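Local atomic coordinates of phenylacetaldehyde dehydrogenase (Burkholderia cenocepacia, PDB entry 4O5H), a protein that probably oxidises phenylacetaldehyde to phenylacetate with NAD+, as a member of the aldehyde dehydrogenase family. Residues A[117-122]-A[211-216]; A[133-138]-A[187-192]; A[175-180]-A[253-258]; A[207-212]-A[236-241]. All blocks are in the same frame, centred on the assembly; numbering follows the deposited sequence.

Contact 1: residues A[117-122]-A[211-216]; sequences SLDNGK and EDTPLS. With NA (sodium ion), chain I.
Asp-119 and Thr-213 bring the two backbones to 5.7 Å between their CA atoms. Asp-119 lies in the last turn of helix 109-120. Thr-213 lies in the loop that leads into helix 215-227. Gly-121 leaves the first helix with a positive phi. Beyond it, the N-H of Lys-122 bonds to Asn-120 OD1 in an Asx turn.

The Asp-119 carboxylate carries most of the contact. With CG anti to the backbone N (chi1 -169°), it reaches across to the second segment. Its two oxygens do different work. Asp-119 OD1 binds the sodium ion at 2.3 Å, and Asp-119 O binds it at 2.4 Å. Asp-212 O binds the sodium at 2.2 Å, next to Asp-119 OD1 in the shell. Two waters and the carbonyl of Val-51 complete the six ligands seen. OD2 turns to the backbone of 213-216. Leu-215 N donates to Asp-119 OD2 at 3.0 Å, nearly along the C-O axis. A water donates to Asp-119 OD2 at 2.6 Å and accepts from Ser-216 N at 2.9 Å. The Ser-216 hydroxyl itself is bonded to Glu-116.

Apolar packing is minor. Thr-213 CG2 rests against Asn-120 CA at 3.9 Å. Pro-214, Leu-215 and Val-50 of strand 47-52 line the carboxylate.

Three backbone carbonyls, one carboxylate oxygen and two waters form an all-oxygen shell, suited to a hard ion such as sodium. The metal charge and the two N-H groups, one reached through water, would be expected to keep Asp-119 ionised although it is buried.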
# COMPACT_ATOMS: atom_id res chain seq x y z
N SER A 117 -3.38 -27.07 18.73
CA SER A 117 -2.44 -27.35 19.82
C SER A 117 -1.43 -28.43 19.41
O SER A 117 -0.23 -28.30 19.71
CB SER A 117 -3.22 -27.79 21.06
OG SER A 117 -2.36 -28.05 22.13
N LEU A 118 -1.90 -29.47 18.74
CA LEU A 118 -0.99 -30.53 18.32
C LEU A 118 0.02 -30.08 17.26
O LEU A 118 1.14 -30.56 17.22
CB LEU A 118 -1.77 -31.75 17.80
CG LEU A 118 -2.62 -32.46 18.85
CD1 LEU A 118 -3.57 -33.48 18.22
CD2 LEU A 118 -1.73 -33.14 19.88
N ASP A 119 -0.42 -29.22 16.36
CA ASP A 119 0.37 -28.84 15.18
C ASP A 119 1.30 -27.70 15.53
O ASP A 119 2.47 -27.72 15.16
CB ASP A 119 -0.61 -28.46 14.06
CG ASP A 119 0.04 -28.29 12.71
OD1 ASP A 119 1.25 -28.61 12.56
OD2 ASP A 119 -0.67 -27.80 11.78
N ASN A 120 0.78 -26.72 16.23
CA ASN A 120 1.53 -25.48 16.59
C ASN A 120 2.24 -25.58 17.93
O ASN A 120 3.35 -25.03 18.10
CB ASN A 120 0.59 -24.26 16.56
CG ASN A 120 1.09 -23.10 17.39
OD1 ASN A 120 1.04 -23.14 18.59
ND2 ASN A 120 1.59 -22.07 16.73
N GLY A 121 1.62 -26.26 18.88
CA GLY A 121 2.20 -26.47 20.21
C GLY A 121 1.58 -25.67 21.36
O GLY A 121 1.79 -26.01 22.54
N LYS A 122 0.83 -24.62 21.04
CA LYS A 122 0.24 -23.76 22.04
C LYS A 122 -0.79 -24.49 22.94
O LYS A 122 -1.37 -25.50 22.57
CB LYS A 122 -0.40 -22.53 21.42
CG LYS A 122 -1.64 -22.80 20.57
CD LYS A 122 -2.19 -21.48 20.04
CE LYS A 122 -1.29 -20.92 18.96
NZ LYS A 122 -1.58 -19.48 18.68
N GLU A 211 4.63 -23.88 6.27
CA GLU A 211 5.05 -25.30 6.20
C GLU A 211 5.01 -26.00 7.56
O GLU A 211 4.71 -27.18 7.62
CB GLU A 211 6.46 -25.47 5.63
CG GLU A 211 7.52 -24.81 6.49
CD GLU A 211 8.72 -24.30 5.70
OE1 GLU A 211 8.64 -23.22 5.01
OE2 GLU A 211 9.76 -24.99 5.80
N ASP A 212 5.30 -25.26 8.65
CA ASP A 212 5.27 -25.86 10.02
C ASP A 212 3.86 -26.13 10.62
O ASP A 212 3.76 -26.92 11.55
CB ASP A 212 6.06 -25.02 11.00
CG ASP A 212 7.55 -25.07 10.72
OD1 ASP A 212 8.10 -26.17 10.60
OD2 ASP A 212 8.15 -24.00 10.53
N THR A 213 2.81 -25.51 10.07
CA THR A 213 1.44 -25.61 10.65
C THR A 213 0.33 -25.60 9.59
O THR A 213 -0.43 -24.63 9.46
CB THR A 213 1.18 -24.43 11.61
OG1 THR A 213 1.42 -23.19 10.93
CG2 THR A 213 2.10 -24.49 12.85
N PRO A 214 0.25 -26.68 8.80
CA PRO A 214 -0.73 -26.72 7.70
C PRO A 214 -2.11 -27.23 8.09
O PRO A 214 -3.07 -27.01 7.35
CB PRO A 214 -0.12 -27.72 6.75
CG PRO A 214 0.58 -28.70 7.67
CD PRO A 214 1.15 -27.85 8.78
N LEU A 215 -2.24 -27.86 9.25
CA LEU A 215 -3.45 -28.68 9.49
C LEU A 215 -4.73 -27.91 9.71
O LEU A 215 -5.77 -28.30 9.16
CB LEU A 215 -3.23 -29.64 10.64
CG LEU A 215 -2.14 -30.71 10.42
CD1 LEU A 215 -2.03 -31.60 11.64
CD2 LEU A 215 -2.42 -31.56 9.18
N SER A 216 -4.71 -26.84 10.52
CA SER A 216 -5.99 -26.15 10.82
C SER A 216 -6.55 -25.48 9.56
O SER A 216 -7.77 -25.40 9.38
CB SER A 216 -5.87 -25.19 12.00
OG SER A 216 -4.90 -24.19 11.76
NA NA I . 3.52 -28.51 13.12
O HOH W 1 -2.46 -26.01 12.10
O HOH W 2 5.01 -29.58 11.55
O HOH W 3 5.49 -28.08 14.36

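Contact 2: residues A[133-138]-A[187-192]; sequences AMAAQC and PLLMAA
Ala-135 and Leu-189 are the closest pair of this helix contact, with their CA atoms 4.8 Å apart. The segments belong to helix 124-145 and helix 187-201. They run almost parallel, with N-to-C directions 10° apart and axes 8.6 Å from each other. Small residues at the interface allow this short spacing.

Contacts between apolar side chains come first. The Ala-135 methyl meets two partners on the other helix. Ala-135 CB is 4.0 Å from Leu-188 CG and equally 4.0 Å from Ala-192 CB. Met-134 CB meets the CD1 methyl of Leu-189.

Side chain against backbone is the second kind. Leu-189 has CG anti to its backbone N (chi1 -178°), which swings the CD1 branch across to the other helix. Leu-189 CD1 lies 3.6 Å from Ala-135 N and 3.7 Å from Met-134 C, so one methyl covers the peptide between these residues. In return Ala-192 CB sits 3.9 Å from Ala-135 O. Cys-138 SG approaches Ala-192 O at 3.8 Å, a van der Waals contact.

The Met-134 side chain touches only through its start. Its end leads away from helix 187-201, and the residue also packs on Tyr-160 of the second subunit. Met-134 thus links this helix pair to the dimer interface.

All six touching residues are buried. Backbone bonds such as Cys-138 N to Met-134 O stay within each helix, while Leu-188 N bonds to Glu-116. The contact therefore rests on dispersion and close shape fit between small and branched apolar groups, without polar bonds between the helices.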
# COMPACT_ATOMS: atom_id res chain seq x y z
N ALA A 133 -12.10 -18.93 18.77
CA ALA A 133 -13.22 -18.00 19.03
C ALA A 133 -13.05 -16.73 18.17
O ALA A 133 -14.01 -16.28 17.56
CB ALA A 133 -13.28 -17.64 20.50
N MET A 134 -11.84 -16.19 18.11
CA MET A 134 -11.63 -14.98 17.34
C MET A 134 -11.55 -15.21 15.82
O MET A 134 -11.80 -14.29 15.06
CB MET A 134 -10.42 -14.19 17.86
CG MET A 134 -10.69 -13.52 19.22
SD MET A 134 -11.98 -12.25 19.06
CE MET A 134 -10.93 -10.94 18.43
N ALA A 135 -11.21 -16.41 15.40
CA ALA A 135 -11.30 -16.77 13.98
C ALA A 135 -12.76 -16.74 13.55
O ALA A 135 -13.08 -16.15 12.55
CB ALA A 135 -10.71 -18.13 13.72
N ALA A 136 -13.61 -17.37 14.32
CA ALA A 136 -15.04 -17.34 14.06
C ALA A 136 -15.58 -15.92 14.06
O ALA A 136 -16.35 -15.53 13.17
CB ALA A 136 -15.80 -18.21 15.06
N GLN A 137 -15.22 -15.14 15.07
CA GLN A 137 -15.72 -13.78 15.14
C GLN A 137 -15.22 -12.93 13.98
O GLN A 137 -15.92 -12.02 13.57
CB GLN A 137 -15.38 -13.08 16.48
CG GLN A 137 -16.09 -13.68 17.67
CD GLN A 137 -17.56 -13.27 17.78
OE1 GLN A 137 -18.17 -12.72 16.86
NE2 GLN A 137 -18.15 -13.62 18.91
N CYS A 138 -14.01 -13.19 13.48
CA CYS A 138 -13.50 -12.44 12.35
C CYS A 138 -14.39 -12.67 11.14
O CYS A 138 -14.79 -11.73 10.48
CB CYS A 138 -12.07 -12.85 12.02
SG CYS A 138 -11.35 -11.84 10.70
N PRO A 187 -1.95 -20.11 13.33
CA PRO A 187 -2.30 -20.60 11.98
C PRO A 187 -3.75 -20.38 11.57
O PRO A 187 -3.99 -19.73 10.57
CB PRO A 187 -1.97 -22.07 12.04
CG PRO A 187 -0.99 -22.21 13.18
CD PRO A 187 -1.38 -21.17 14.18
N LEU A 188 -4.71 -20.83 12.37
CA LEU A 188 -6.10 -20.62 12.01
C LEU A 188 -6.51 -19.15 12.04
O LEU A 188 -7.22 -18.67 11.16
CB LEU A 188 -7.00 -21.45 12.93
CG LEU A 188 -8.49 -21.32 12.64
CD1 LEU A 188 -8.88 -21.94 11.28
CD2 LEU A 188 -9.29 -21.98 13.75
N LEU A 189 -6.12 -18.44 13.08
CA LEU A 189 -6.54 -17.07 13.25
C LEU A 189 -6.02 -16.17 12.10
O LEU A 189 -6.79 -15.35 11.56
CB LEU A 189 -6.07 -16.55 14.59
CG LEU A 189 -6.47 -15.11 14.97
CD1 LEU A 189 -7.97 -14.97 15.01
CD2 LEU A 189 -5.86 -14.73 16.30
N MET A 190 -4.76 -16.35 11.71
CA MET A 190 -4.18 -15.56 10.65
C MET A 190 -4.84 -15.92 9.31
O MET A 190 -5.02 -15.05 8.45
CB MET A 190 -2.64 -15.77 10.56
CG MET A 190 -1.71 -15.24 11.67
SD MET A 190 -1.93 -13.51 12.02
CE MET A 190 -3.31 -13.58 13.19
N ALA A 191 -5.22 -17.18 9.12
CA ALA A 191 -5.94 -17.58 7.91
C ALA A 191 -7.25 -16.82 7.84
O ALA A 191 -7.64 -16.31 6.77
CB ALA A 191 -6.20 -19.09 7.92
N ALA A 192 -7.94 -16.74 8.96
CA ALA A 192 -9.20 -16.01 9.02
C ALA A 192 -8.99 -14.53 8.72
O ALA A 192 -9.77 -13.93 7.95
CB ALA A 192 -9.86 -16.18 10.37

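Contact 3: residues A[175-180]-A[253-258]; sequences VGVVGA and RIDKIA
Val-175 lays its CG1 methyl across the aliphatic chain of Lys-256, 4.0 Å from CB, the two side chains crossing at about a right angle. This pair lies just before the parallel-paired part, 177-180, of strand 166-181 and at the start of strand 256-260. Both strands belong to a mixed sheet that probably corresponds to the Rossmann-like NAD-binding domain of aldehyde dehydrogenases. The amine of Lys-256 leads away and bonds to the carbonyl of Gln-499.

Asp-255 ties the strand entrance together. Its CG lies beside its own backbone N (chi1 -61°), which lets Asp-255 OD2 meet Val-177 N at 2.9 Å in a nearly straight bond of 171°. OD2 uses its anti lone pair, away from the other oxygen. It also forms a salt bridge with Arg-78 of helix 67-82. The close approach of OD2 to Gly-176 CA leaves no place for a side chain there. Val-177 O in turn accepts from Asp-255 N at 2.8 Å and from Lys-256 N at 3.2 Å.

Regular parallel pairing follows. Gly-179 N donates to Lys-256 O at 2.9 Å, and Ala-258 N donates to Gly-179 O at 2.8 Å. Val-178 and Ala-180 share one face of the sheet with Lys-256 and Ala-258. Val-177 CG1 touches Ile-254 CG2 at the loop before the strand. On the other face Ile-257 CD1 bends back to 3.4 Å from Gly-179 O.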
# COMPACT_ATOMS: atom_id res chain seq x y z
N VAL A 175 -10.60 -6.16 -5.09
CA VAL A 175 -9.28 -6.01 -5.71
C VAL A 175 -9.06 -7.13 -6.73
O VAL A 175 -8.36 -6.93 -7.71
CB VAL A 175 -8.17 -5.83 -4.67
CG1 VAL A 175 -7.93 -7.10 -3.84
CG2 VAL A 175 -6.89 -5.35 -5.33
N GLY A 176 -9.64 -8.31 -6.46
CA GLY A 176 -9.56 -9.44 -7.36
C GLY A 176 -9.13 -10.75 -6.71
O GLY A 176 -9.72 -11.18 -5.73
N VAL A 177 -8.09 -11.35 -7.24
CA VAL A 177 -7.54 -12.58 -6.71
C VAL A 177 -6.44 -12.24 -5.69
O VAL A 177 -5.49 -11.51 -5.99
CB VAL A 177 -6.96 -13.43 -7.85
CG1 VAL A 177 -6.29 -14.67 -7.31
CG2 VAL A 177 -8.06 -13.83 -8.84
N VAL A 178 -6.55 -12.79 -4.50
CA VAL A 178 -5.63 -12.50 -3.42
C VAL A 178 -4.79 -13.72 -3.12
O VAL A 178 -5.33 -14.81 -2.84
CB VAL A 178 -6.40 -12.09 -2.16
CG1 VAL A 178 -5.46 -11.82 -0.99
CG2 VAL A 178 -7.27 -10.86 -2.43
N GLY A 179 -3.48 -13.56 -3.16
CA GLY A 179 -2.58 -14.54 -2.61
C GLY A 179 -2.27 -14.19 -1.14
O GLY A 179 -1.88 -13.05 -0.81
N ALA A 180 -2.48 -15.14 -0.25
CA ALA A 180 -2.29 -14.92 1.19
C ALA A 180 -1.30 -15.93 1.75
O ALA A 180 -1.48 -17.14 1.59
CB ALA A 180 -3.62 -15.06 1.91
N ARG A 253 -0.97 -13.34 -12.21
CA ARG A 253 -2.44 -13.42 -12.24
C ARG A 253 -3.12 -13.19 -10.91
O ARG A 253 -4.36 -13.16 -10.85
CB ARG A 253 -2.92 -14.76 -12.85
CG ARG A 253 -2.36 -15.04 -14.22
CD ARG A 253 -2.56 -16.50 -14.58
NE ARG A 253 -1.84 -17.38 -13.63
CZ ARG A 253 -1.97 -18.72 -13.60
NH1 ARG A 253 -2.82 -19.35 -14.43
NH2 ARG A 253 -1.28 -19.44 -12.72
N ILE A 254 -2.34 -13.05 -9.82
CA ILE A 254 -2.90 -12.49 -8.60
C ILE A 254 -2.93 -10.96 -8.71
O ILE A 254 -2.16 -10.37 -9.46
CB ILE A 254 -2.20 -12.97 -7.32
CG1 ILE A 254 -0.77 -12.46 -7.21
CG2 ILE A 254 -2.21 -14.47 -7.25
CD1 ILE A 254 -0.22 -12.56 -5.80
N ASP A 255 -3.84 -10.34 -7.99
CA ASP A 255 -4.00 -8.88 -7.96
C ASP A 255 -3.46 -8.26 -6.66
O ASP A 255 -3.05 -7.10 -6.64
CB ASP A 255 -5.47 -8.57 -8.12
CG ASP A 255 -5.99 -9.09 -9.45
OD1 ASP A 255 -5.42 -8.71 -10.49
OD2 ASP A 255 -6.92 -9.92 -9.44
N LYS A 256 -3.41 -9.06 -5.61
CA LYS A 256 -2.91 -8.59 -4.36
C LYS A 256 -2.21 -9.70 -3.60
O LYS A 256 -2.65 -10.84 -3.64
CB LYS A 256 -4.04 -8.06 -3.50
CG LYS A 256 -3.55 -7.53 -2.17
CD LYS A 256 -4.63 -6.88 -1.32
CE LYS A 256 -4.03 -6.22 -0.05
NZ LYS A 256 -3.85 -4.72 -0.25
N ILE A 257 -1.12 -9.35 -2.94
CA ILE A 257 -0.44 -10.29 -2.04
C ILE A 257 -0.59 -9.78 -0.63
O ILE A 257 -0.43 -8.58 -0.35
CB ILE A 257 1.04 -10.55 -2.46
CG1 ILE A 257 1.63 -11.73 -1.69
CG2 ILE A 257 1.93 -9.35 -2.23
CD1 ILE A 257 1.20 -13.06 -2.28
N ALA A 258 -0.96 -10.69 0.28
CA ALA A 258 -1.16 -10.34 1.67
C ALA A 258 -0.29 -11.25 2.49
O ALA A 258 -0.49 -12.48 2.49
CB ALA A 258 -2.63 -10.53 2.02

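Contact 4: residues A[207-212]-A[236-241]; sequences LKPAED and IVTGYG. With NA (sodium ion), chain I; EDO (1,2-ethanediol), chain G.
A strand-turn-helix unit is met here by the neighbouring strand end, with Leu-207 bridging in parallel to Ile-236. The unit runs from strand 234-236 through a glycine-bearing turn into helix 241-250. Its glycine pattern is consistent with a Rossmann-type fold.

Strand pairing is short. Val-237 N donates to Leu-207 O at 2.9 Å, and Lys-208 CA-H points at Val-237 O. Beyond this bridge the side chains take over. Pro-209 CD packs against Ile-236 CG2 at 3.9 Å.

Lys-208 crosses Val-237 at about a right angle. Its chain bends at chi2 (-61°) and chi3 (-88°), which curls the amine back over the turn. Lys-208 NZ bonds to Gly-239 O at 2.8 Å, from above the carbonyl plane, and to the neighbouring Pro-209 O, also at 2.8 Å. Two carbonyls thus hold the buried ammonium. Gly-239 N donates to a water at 3.0 Å, which lies close to Pro-209 O as well.

Glu-211 reaches the start of helix 241-250. Tyr-240 stands at the N-cap position, and the next N-H, of Gly-241, is taken by the carboxylate. The bond from Gly-241 N to Glu-211 OE1 is 3.2 Å long and almost straight, but it meets the oxygen from above the carboxylate plane. The other oxygen, Glu-211 OE2, lies at the edge of the Tyr-240 ring, near its plane and 3.1 Å from CD1.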
# COMPACT_ATOMS: atom_id res chain seq x y z
N LEU A 207 -4.61 -19.47 -0.48
CA LEU A 207 -3.96 -19.43 0.83
C LEU A 207 -2.80 -20.42 0.90
O LEU A 207 -2.96 -21.58 0.51
CB LEU A 207 -4.95 -19.81 1.93
CG LEU A 207 -4.35 -19.78 3.35
CD1 LEU A 207 -4.08 -18.35 3.79
CD2 LEU A 207 -5.25 -20.46 4.34
N LYS A 208 -1.65 -19.95 1.36
CA LYS A 208 -0.48 -20.81 1.61
C LYS A 208 -0.20 -20.80 3.12
O LYS A 208 0.44 -19.90 3.63
CB LYS A 208 0.75 -20.30 0.87
CG LYS A 208 1.71 -21.39 0.36
CD LYS A 208 2.34 -22.31 1.37
CE LYS A 208 3.62 -21.67 1.86
NZ LYS A 208 4.17 -22.28 3.08
N PRO A 209 -0.68 -21.79 3.84
CA PRO A 209 -0.30 -21.85 5.27
C PRO A 209 1.19 -22.14 5.45
O PRO A 209 1.86 -22.64 4.55
CB PRO A 209 -1.15 -23.01 5.82
CG PRO A 209 -1.78 -23.65 4.66
CD PRO A 209 -1.60 -22.84 3.44
N ALA A 210 1.70 -21.82 6.62
CA ALA A 210 3.10 -22.05 6.91
C ALA A 210 3.42 -23.55 6.75
O ALA A 210 2.60 -24.40 7.13
CB ALA A 210 3.41 -21.58 8.32
N GLU A 211 4.63 -23.88 6.27
CA GLU A 211 5.05 -25.30 6.20
C GLU A 211 5.01 -26.00 7.56
O GLU A 211 4.71 -27.18 7.62
CB GLU A 211 6.46 -25.47 5.63
CG GLU A 211 7.52 -24.81 6.49
CD GLU A 211 8.72 -24.30 5.70
OE1 GLU A 211 8.64 -23.22 5.01
OE2 GLU A 211 9.76 -24.99 5.80
N ASP A 212 5.30 -25.26 8.65
CA ASP A 212 5.27 -25.86 10.02
C ASP A 212 3.86 -26.13 10.62
O ASP A 212 3.76 -26.92 11.55
CB ASP A 212 6.06 -25.02 11.00
CG ASP A 212 7.55 -25.07 10.72
OD1 ASP A 212 8.10 -26.17 10.60
OD2 ASP A 212 8.15 -24.00 10.53
N ILE A 236 -6.32 -23.78 -1.18
CA ILE A 236 -5.35 -23.93 -0.10
C ILE A 236 -4.23 -24.84 -0.53
O ILE A 236 -4.44 -26.03 -0.79
CB ILE A 236 -5.97 -24.50 1.16
CG1 ILE A 236 -7.16 -23.64 1.59
CG2 ILE A 236 -4.96 -24.51 2.32
CD1 ILE A 236 -7.98 -24.17 2.77
N VAL A 237 -3.02 -24.29 -0.57
CA VAL A 237 -1.84 -25.02 -1.05
C VAL A 237 -0.82 -25.13 0.03
O VAL A 237 -0.51 -24.13 0.67
CB VAL A 237 -1.21 -24.35 -2.30
CG1 VAL A 237 -2.14 -24.47 -3.49
CG2 VAL A 237 -0.92 -22.89 -2.11
N THR A 238 -0.27 -26.33 0.25
CA THR A 238 0.66 -26.56 1.38
C THR A 238 2.04 -26.79 0.79
O THR A 238 2.15 -27.20 -0.35
CB THR A 238 0.25 -27.78 2.20
OG1 THR A 238 -0.04 -28.91 1.33
CG2 THR A 238 -0.98 -27.46 3.04
N GLY A 239 3.07 -26.43 1.55
CA GLY A 239 4.46 -26.60 1.09
C GLY A 239 5.42 -25.60 1.66
O GLY A 239 5.06 -24.85 2.57
N TYR A 240 6.63 -25.53 1.08
CA TYR A 240 7.65 -24.64 1.59
C TYR A 240 7.49 -23.22 1.12
O TYR A 240 7.04 -22.97 -0.01
CB TYR A 240 9.03 -25.14 1.18
CG TYR A 240 9.37 -26.48 1.75
CD1 TYR A 240 9.58 -26.60 3.10
CD2 TYR A 240 9.48 -27.63 0.94
CE1 TYR A 240 9.89 -27.82 3.66
CE2 TYR A 240 9.79 -28.86 1.50
CZ TYR A 240 9.99 -28.94 2.85
OH TYR A 240 10.28 -30.13 3.45
N GLY A 241 7.86 -22.30 2.00
CA GLY A 241 7.91 -20.88 1.68
C GLY A 241 8.78 -20.58 0.47
O GLY A 241 8.39 -19.81 -0.38
NA NA I . 3.52 -28.51 13.12
C1 EDO G . 7.89 -16.76 0.55
O1 EDO G . 9.18 -17.33 0.28
C2 EDO G . 6.96 -17.54 1.50
O2 EDO G . 7.08 -17.28 2.93
O HOH W 4 2.08 -25.44 4.16
O HOH W 2 5.01 -29.58 11.55
O HOH W 3 5.49 -28.08 14.36

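How the contacts relate
Contacts 3 and 4 lie in the same mixed sheet, where strands 166-181 and 204-208 are neighbours. Their centres are about 16 Å apart, and Ala-180 O probably bonds to Lys-208 N. Contact 2 packs a helix pair beside this sheet: Ala-191 touches Leu-207 of contact 4. Contact 1 shares Glu-211 and Asp-212 with contact 4, and their centres are about 12 Å apart. It also touches contact 2 through Pro-187. Along the chain contact 2 is nested inside contact 1, contact 4 inside contact 3, and contact 3 crosses 1 and 2. Contact 1 touches 2 and 4, and contact 4 touches 2 and 3, so sodium site, helix pair and sheet are joined by direct packing.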